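PDB 6SRT: N-acetylmuramoyl-L-alanine amidase, which probably cleaves the amide bond between N-acetylmuramic acid and L-alanine in bacterial peptidoglycan, as a zinc-binding endolysin amidase. Local coordinates for residues A[58-61]-A[62-66]; A[159-162]-A[163-167]. All coordinates share one frame; numbering follows the deposited sequence.

In the fold
Both contacts are local, each joining successive turns of one short helix, so neither closes a long loop and they neither nest nor cross. From the N terminus the chain forms strand 24-25, an outermost strand of the mixed sheet, then strand 43-48 with the zinc ligand His-47, and reaches interaction 1 on helix 56-65. It continues through strands 75-77, 83-85 and 103-108, helix 119-136 and strand 140-143, and past the ligands His-144 and Cys-152, before interaction 2 forms on helix 159-165. The two lie on opposite sides of the chain's centre, their centres about 31 Å apart. Residues 58-66 join loops near the zinc site; residues 159-167 pack against helix 119-136 and the sheet.

Interaction 1 of 2, residues A[58-61]-A[62-66]; sequences KIDE and IHKQR
Four successive i to i+4 backbone hydrogen bonds run from Ile-62, His-63, Lys-64 and Gln-65 N back to the carbonyls of Lys-58, Ile-59, Asp-60 and Glu-61, the one from His-63 N to Ile-59 O measuring 2.9 Å. On one side of this helix Asp-60 and Lys-64 form a salt bridge. Lys-64 NZ meets OD2 of Asp-60 at 3.0 Å, on the syn side and 25° out of the carboxylate plane, and reaches OD1 weakly. A bend at the last torsion of Lys-64 (chi4 56°) turns the ammonium onto the carboxylate; Thr-30 O and Ser-69 O also take bonds from it, while Asp-60 OD1 accepts Ile-71 N, so this i to i+4 pair ties the helix to the 69-72 loop. Ile-59 places CG2 over one face of the His-63 ring, 3.9 Å from its centroid and displaced toward the rim, a CH-pi contact. The imidazole is held at both nitrogens, ND1 by Gly-72 N and NE2 by a glycerol, probably from the crystallisation liquor. Lys-58 NZ makes a second salt bridge with Glu-61 OE2 at 3.1 Å. Ile-62 CG2 lies 3.5 Å above the guanidinium plane of Arg-66, over its centre. The His-63 side chain is about 8 Å from that of His-47, so its face of the helix borders the glycerol-bound pocket near the zinc site. Helix 56-65, which follows strand 43-48, lays one side against loops: Ile-59 packs on Met-54 and Ile-71, Ile-62 also touches Met-54, and Tyr-73, just ahead of strand 75-77, meets the His-63 ring edge-to-face.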
ATOM      1  N   LYS A  58     -11.897   8.204  -4.651  1.00 16.53           N
ATOM      2  CA  LYS A  58     -12.916   7.147  -4.749  1.00 17.18           C
ATOM      3  C   LYS A  58     -12.646   6.056  -3.727  1.00 15.14           C
ATOM      4  O   LYS A  58     -13.565   5.554  -3.102  1.00 16.69           O
ATOM      5  CB  LYS A  58     -12.986   6.588  -6.169  1.00 19.65           C
ATOM      6  CG  LYS A  58     -14.044   5.526  -6.295  1.00 24.63           C
ATOM      7  CD  LYS A  58     -15.457   6.101  -6.280  1.00 33.20           C
ATOM      8  CE  LYS A  58     -16.494   5.162  -6.861  1.00 47.55           C
ATOM      9  NZ  LYS A  58     -17.836   5.705  -6.561  1.00 59.21           N
ATOM     10  N   ILE A  59     -11.376   5.646  -3.604  1.00 15.07           N
ATOM     11  CA  ILE A  59     -11.032   4.633  -2.570  1.00 13.95           C
ATOM     12  C   ILE A  59     -11.443   5.168  -1.190  1.00 12.74           C
ATOM     13  O   ILE A  59     -12.012   4.442  -0.396  1.00 13.58           O
ATOM     14  CB  ILE A  59      -9.539   4.279  -2.661  1.00 13.41           C
ATOM     15  CG1 ILE A  59      -9.235   3.616  -4.008  1.00 14.87           C
ATOM     16  CG2 ILE A  59      -9.219   3.375  -1.536  1.00 14.51           C
ATOM     17  CD1 ILE A  59      -7.779   3.245  -4.183  1.00 18.93           C
ATOM     18  N   ASP A  60     -11.123   6.433  -0.939  1.00 13.17           N
ATOM     19  CA  ASP A  60     -11.468   7.034   0.365  1.00 12.80           C
ATOM     20  C   ASP A  60     -12.973   6.992   0.629  1.00 14.22           C
ATOM     21  O   ASP A  60     -13.367   6.642   1.772  1.00 13.50           O
ATOM     22  CB  ASP A  60     -10.964   8.453   0.361  1.00 12.72           C
ATOM     23  CG  ASP A  60     -11.187   9.176   1.655  1.00 13.98           C
ATOM     24  OD1 ASP A  60     -10.480   8.858   2.622  1.00 14.49           O
ATOM     25  OD2 ASP A  60     -12.074  10.068   1.702  1.00 17.42           O
ATOM     26  N   GLU A  61     -13.769   7.249  -0.401  1.00 14.44           N
ATOM     27  CA  GLU A  61     -15.238   7.180  -0.275  1.00 15.96           C
ATOM     28  C   GLU A  61     -15.655   5.767   0.114  1.00 15.23           C
ATOM     29  O   GLU A  61     -16.514   5.568   0.987  1.00 16.23           O
ATOM     30  CB  GLU A  61     -15.905   7.649  -1.554  1.00 19.31           C
ATOM     31  CG  GLU A  61     -17.383   7.420  -1.660  1.00 23.92           C
ATOM     32  CD  GLU A  61     -17.851   7.785  -3.083  1.00 35.67           C
ATOM     33  OE1 GLU A  61     -17.403   8.826  -3.563  1.00 51.89           O
ATOM     34  OE2 GLU A  61     -18.433   6.929  -3.734  1.00 52.83           O
ATOM     35  N   ILE A  62     -15.170   4.783  -0.626  1.00 14.62           N
ATOM     36  CA  ILE A  62     -15.531   3.368  -0.299  1.00 14.25           C
ATOM     37  C   ILE A  62     -15.120   2.971   1.099  1.00 15.40           C
ATOM     38  O   ILE A  62     -15.851   2.317   1.817  1.00 14.85           O
ATOM     39  CB  ILE A  62     -14.942   2.453  -1.391  1.00 15.56           C
ATOM     40  CG1 ILE A  62     -15.525   2.789  -2.765  1.00 18.42           C
ATOM     41  CG2 ILE A  62     -15.096   0.970  -1.012  1.00 17.37           C
ATOM     42  CD1 ILE A  62     -14.814   2.084  -3.858  1.00 23.90           C
ATOM     43  N   HIS A  63     -13.882   3.310   1.490  1.00 13.61           N
ATOM     44  CA  HIS A  63     -13.411   2.917   2.826  1.00 12.79           C
ATOM     45  C   HIS A  63     -14.253   3.589   3.910  1.00 13.11           C
ATOM     46  O   HIS A  63     -14.477   2.997   4.973  1.00 14.00           O
ATOM     47  CB  HIS A  63     -11.920   3.185   2.882  1.00 13.11           C
ATOM     48  CG  HIS A  63     -11.131   2.143   2.139  1.00 13.40           C
ATOM     49  ND1 HIS A  63      -9.756   2.113   2.137  1.00 13.02           N
ATOM     50  CD2 HIS A  63     -11.523   1.119   1.355  1.00 16.85           C
ATOM     51  CE1 HIS A  63      -9.400   1.107   1.371  1.00 14.71           C
ATOM     52  NE2 HIS A  63     -10.429   0.479   0.871  1.00 16.41           N
ATOM     53  N   LYS A  64     -14.683   4.817   3.659  1.00 12.81           N
ATOM     54  CA  LYS A  64     -15.605   5.472   4.617  1.00 12.41           C
ATOM     55  C   LYS A  64     -16.941   4.732   4.705  1.00 13.34           C
ATOM     56  O   LYS A  64     -17.511   4.536   5.796  1.00 13.93           O
ATOM     57  CB  LYS A  64     -15.885   6.885   4.185  1.00 13.58           C
ATOM     58  CG  LYS A  64     -14.811   7.891   4.548  1.00 14.08           C
ATOM     59  CD  LYS A  64     -14.989   9.237   3.854  1.00 15.93           C
ATOM     60  CE  LYS A  64     -14.288  10.427   4.463  1.00 19.04           C
ATOM     61  NZ  LYS A  64     -12.858  10.156   4.568  1.00 17.41           N
ATOM     62  N   GLN A  65     -17.454   4.215   3.567  1.00 13.84           N
ATOM     63  CA  GLN A  65     -18.693   3.423   3.641  1.00 14.67           C
ATOM     64  C   GLN A  65     -18.519   2.212   4.564  1.00 13.90           C
ATOM     65  O   GLN A  65     -19.464   1.822   5.295  1.00 14.62           O
ATOM     66  CB  GLN A  65     -19.112   2.948   2.291  1.00 15.85           C
ATOM     67  CG  GLN A  65     -19.500   4.054   1.324  1.00 16.91           C
ATOM     68  CD  GLN A  65     -19.768   3.598  -0.087  1.00 22.30           C
ATOM     69  OE1 GLN A  65     -19.494   2.472  -0.448  1.00 22.78           O
ATOM     70  NE2 GLN A  65     -20.222   4.537  -0.876  1.00 26.77           N
ATOM     71  N   ARG A  66     -17.314   1.637   4.499  1.00 14.28           N
ATOM     72  CA  ARG A  66     -16.991   0.435   5.263  1.00 15.29           C
ATOM     73  C   ARG A  66     -16.705   0.767   6.744  1.00 15.19           C
ATOM     74  O   ARG A  66     -16.385  -0.146   7.493  1.00 16.60           O
ATOM     75  CB  ARG A  66     -15.805  -0.270   4.602  1.00 16.48           C
ATOM     76  CG  ARG A  66     -16.154  -0.785   3.230  1.00 16.46           C
ATOM     77  CD  ARG A  66     -14.984  -1.472   2.614  1.00 19.16           C
ATOM     78  NE  ARG A  66     -15.358  -1.889   1.263  1.00 20.95           N
ATOM     79  CZ  ARG A  66     -14.493  -2.277   0.322  1.00 24.96           C
ATOM     80  NH1 ARG A  66     -13.216  -2.202   0.618  1.00 26.71           N
ATOM     81  NH2 ARG A  66     -14.910  -2.651  -0.894  1.00 27.91           N
TER
HETATM   82  O   HOH W   1     -19.381   4.742  -4.104  1.00 50.86           O

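Interaction 2 of 2, residues A[159-162]-A[163-167]; sequences FEEI and KAKLN
Glu-160 O accepts a 2.9 Å backbone bond from Ala-164 N, one of four i to i+4 bonds along helix 159-165. One residue on, Glu-161 and Lys-165 form an i to i+4 salt bridge, NZ of the lysine 3.0 Å from OE2 of the glutamate. The ammonium reaches the oxygen on its anti side, 27° out of the carboxylate plane. Both chains are extended beyond CG and run alongside each other in the same direction, which also brings Lys-165 CE within 3.5 Å of OE2. On another side of the helix the aliphatic part of Lys-163 crosses the Phe-159 ring. Its extended chi2 lays CD over one face, 4.0 Å from the centroid and shifted toward the rim, in a CH-pi contact. A bend at chi3 (60°) then turns CE and NZ off in a new direction; NZ stays 4.6 Å from Glu-160 OE2, beyond a salt bridge, and has a long, weak ion pair with Lys-169 OXT at the chain's end. The apolar side is carried by Ile-162 CG2 against Leu-166 CD1 at 3.7 Å. Phe-159 rests on Leu-141, Arg-143 and Tyr-46, while Ile-162 touches Met-122 and Leu-166 touches Ser-129, so this face covers part of helix 119-136 and strands 43-48 and 140-143. Asn-167, the first residue to leave helical backbone angles, takes positive phi (62°) and closes a Schellman motif.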
ATOM      1  N   PHE A 159       5.409 -10.612  -6.494  1.00 12.93           N
ATOM      2  CA  PHE A 159       5.987 -10.578  -5.126  1.00 13.24           C
ATOM      3  C   PHE A 159       7.417 -11.101  -5.042  1.00 13.29           C
ATOM      4  O   PHE A 159       8.253 -10.480  -4.405  1.00 14.49           O
ATOM      5  CB  PHE A 159       5.081 -11.329  -4.143  1.00 14.03           C
ATOM      6  CG  PHE A 159       5.460 -11.291  -2.688  1.00 13.32           C
ATOM      7  CD1 PHE A 159       5.532 -10.113  -1.977  1.00 15.46           C
ATOM      8  CD2 PHE A 159       5.663 -12.457  -2.013  1.00 15.41           C
ATOM      9  CE1 PHE A 159       5.864 -10.126  -0.631  1.00 14.43           C
ATOM     10  CE2 PHE A 159       5.986 -12.482  -0.677  1.00 17.45           C
ATOM     11  CZ  PHE A 159       6.063 -11.317   0.028  1.00 16.29           C
ATOM     12  N   GLU A 160       7.653 -12.259  -5.653  1.00 14.75           N
ATOM     13  CA  GLU A 160       9.024 -12.829  -5.610  1.00 17.48           C
ATOM     14  C   GLU A 160       9.974 -11.898  -6.349  1.00 15.34           C
ATOM     15  O   GLU A 160      11.130 -11.735  -5.876  1.00 16.74           O
ATOM     16  CB  GLU A 160       9.002 -14.254  -6.133  1.00 23.15           C
ATOM     17  CG  GLU A 160       8.296 -15.215  -5.165  1.00 26.75           C
ATOM     18  CD  GLU A 160       8.902 -15.308  -3.770  1.00 34.29           C
ATOM     19  OE1 GLU A 160      10.147 -15.174  -3.636  1.00 40.38           O
ATOM     20  OE2 GLU A 160       8.148 -15.531  -2.814  1.00 38.13           O
ATOM     21  N   GLU A 161       9.571 -11.317  -7.464  1.00 14.74           N
ATOM     22  CA  GLU A 161      10.466 -10.372  -8.172  1.00 14.99           C
ATOM     23  C   GLU A 161      10.730  -9.124  -7.340  1.00 13.11           C
ATOM     24  O   GLU A 161      11.861  -8.642  -7.321  1.00 15.02           O
ATOM     25  CB  GLU A 161       9.849  -9.962  -9.503  1.00 17.06           C
ATOM     26  CG  GLU A 161      10.724  -9.046 -10.367  1.00 24.26           C
ATOM     27  CD  GLU A 161      10.112  -8.618 -11.698  1.00 29.09           C
ATOM     28  OE1 GLU A 161       8.972  -9.068 -11.978  1.00 29.63           O
ATOM     29  OE2 GLU A 161      10.740  -7.771 -12.365  1.00 38.96           O
ATOM     30  N   ILE A 162       9.724  -8.601  -6.641  1.00 13.16           N
ATOM     31  CA  ILE A 162       9.912  -7.417  -5.756  1.00 12.61           C
ATOM     32  C   ILE A 162      10.936  -7.804  -4.706  1.00 12.14           C
ATOM     33  O   ILE A 162      11.869  -7.037  -4.450  1.00 13.16           O
ATOM     34  CB  ILE A 162       8.530  -7.024  -5.209  1.00 13.84           C
ATOM     35  CG1 ILE A 162       7.709  -6.326  -6.274  1.00 14.22           C
ATOM     36  CG2 ILE A 162       8.709  -6.107  -3.997  1.00 15.29           C
ATOM     37  CD1 ILE A 162       6.294  -6.146  -5.929  1.00 16.06           C
ATOM     38  N   LYS A 163      10.754  -8.953  -4.064  1.00 12.75           N
ATOM     39  CA  LYS A 163      11.683  -9.345  -2.969  1.00 15.00           C
ATOM     40  C   LYS A 163      13.094  -9.481  -3.550  1.00 13.81           C
ATOM     41  O   LYS A 163      14.083  -9.062  -2.905  1.00 15.54           O
ATOM     42  CB  LYS A 163      11.274 -10.643  -2.289  1.00 14.31           C
ATOM     43  CG  LYS A 163      10.039 -10.563  -1.415  1.00 17.98           C
ATOM     44  CD  LYS A 163       9.625 -11.885  -0.767  1.00 24.17           C
ATOM     45  CE  LYS A 163      10.662 -12.484   0.119  1.00 34.08           C
ATOM     46  NZ  LYS A 163      10.080 -13.601   0.884  1.00 54.11           N
ATOM     47  N   ALA A 164      13.235 -10.045  -4.732  1.00 14.78           N
ATOM     48  CA  ALA A 164      14.554 -10.240  -5.360  1.00 15.94           C
ATOM     49  C   ALA A 164      15.228  -8.894  -5.637  1.00 14.73           C
ATOM     50  O   ALA A 164      16.426  -8.727  -5.271  1.00 17.66           O
ATOM     51  CB  ALA A 164      14.444 -11.082  -6.601  1.00 18.86           C
ATOM     52  N   LYS A 165      14.504  -7.924  -6.212  1.00 14.80           N
ATOM     53  CA  LYS A 165      15.073  -6.612  -6.493  1.00 14.81           C
ATOM     54  C   LYS A 165      15.457  -5.889  -5.207  1.00 13.77           C
ATOM     55  O   LYS A 165      16.421  -5.126  -5.242  1.00 15.74           O
ATOM     56  CB  LYS A 165      14.091  -5.797  -7.299  1.00 15.76           C
ATOM     57  CG  LYS A 165      13.988  -6.284  -8.742  1.00 20.65           C
ATOM     58  CD  LYS A 165      13.016  -5.589  -9.624  1.00 28.56           C
ATOM     59  CE  LYS A 165      13.376  -5.810 -11.089  1.00 36.47           C
ATOM     60  NZ  LYS A 165      12.368  -5.229 -12.008  1.00 46.37           N
ATOM     61  N   LEU A 166      14.710  -6.098  -4.146  1.00 13.03           N
ATOM     62  CA  LEU A 166      15.008  -5.453  -2.846  1.00 12.32           C
ATOM     63  C   LEU A 166      15.992  -6.244  -2.006  1.00 13.36           C
ATOM     64  O   LEU A 166      16.312  -5.802  -0.897  1.00 14.98           O
ATOM     65  CB  LEU A 166      13.690  -5.249  -2.129  1.00 12.46           C
ATOM     66  CG  LEU A 166      12.757  -4.247  -2.765  1.00 12.04           C
ATOM     67  CD1 LEU A 166      11.344  -4.330  -2.182  1.00 13.31           C
ATOM     68  CD2 LEU A 166      13.260  -2.810  -2.628  1.00 13.26           C
ATOM     69  N   ASN A 167      16.448  -7.391  -2.477  1.00 14.56           N
ATOM     70  CA  ASN A 167      17.426  -8.228  -1.749  1.00 15.91           C
ATOM     71  C   ASN A 167      16.824  -8.676  -0.421  1.00 15.68           C
ATOM     72  O   ASN A 167      17.543  -8.637   0.615  1.00 19.58           O
ATOM     73  CB  ASN A 167      18.766  -7.517  -1.561  1.00 17.40           C
ATOM     74  CG  ASN A 167      19.842  -8.455  -1.031  1.00 19.16           C
ATOM     75  OD1 ASN A 167      19.837  -9.655  -1.337  1.00 22.79           O
ATOM     76  ND2 ASN A 167      20.758  -7.916  -0.274  1.00 23.60           N
TER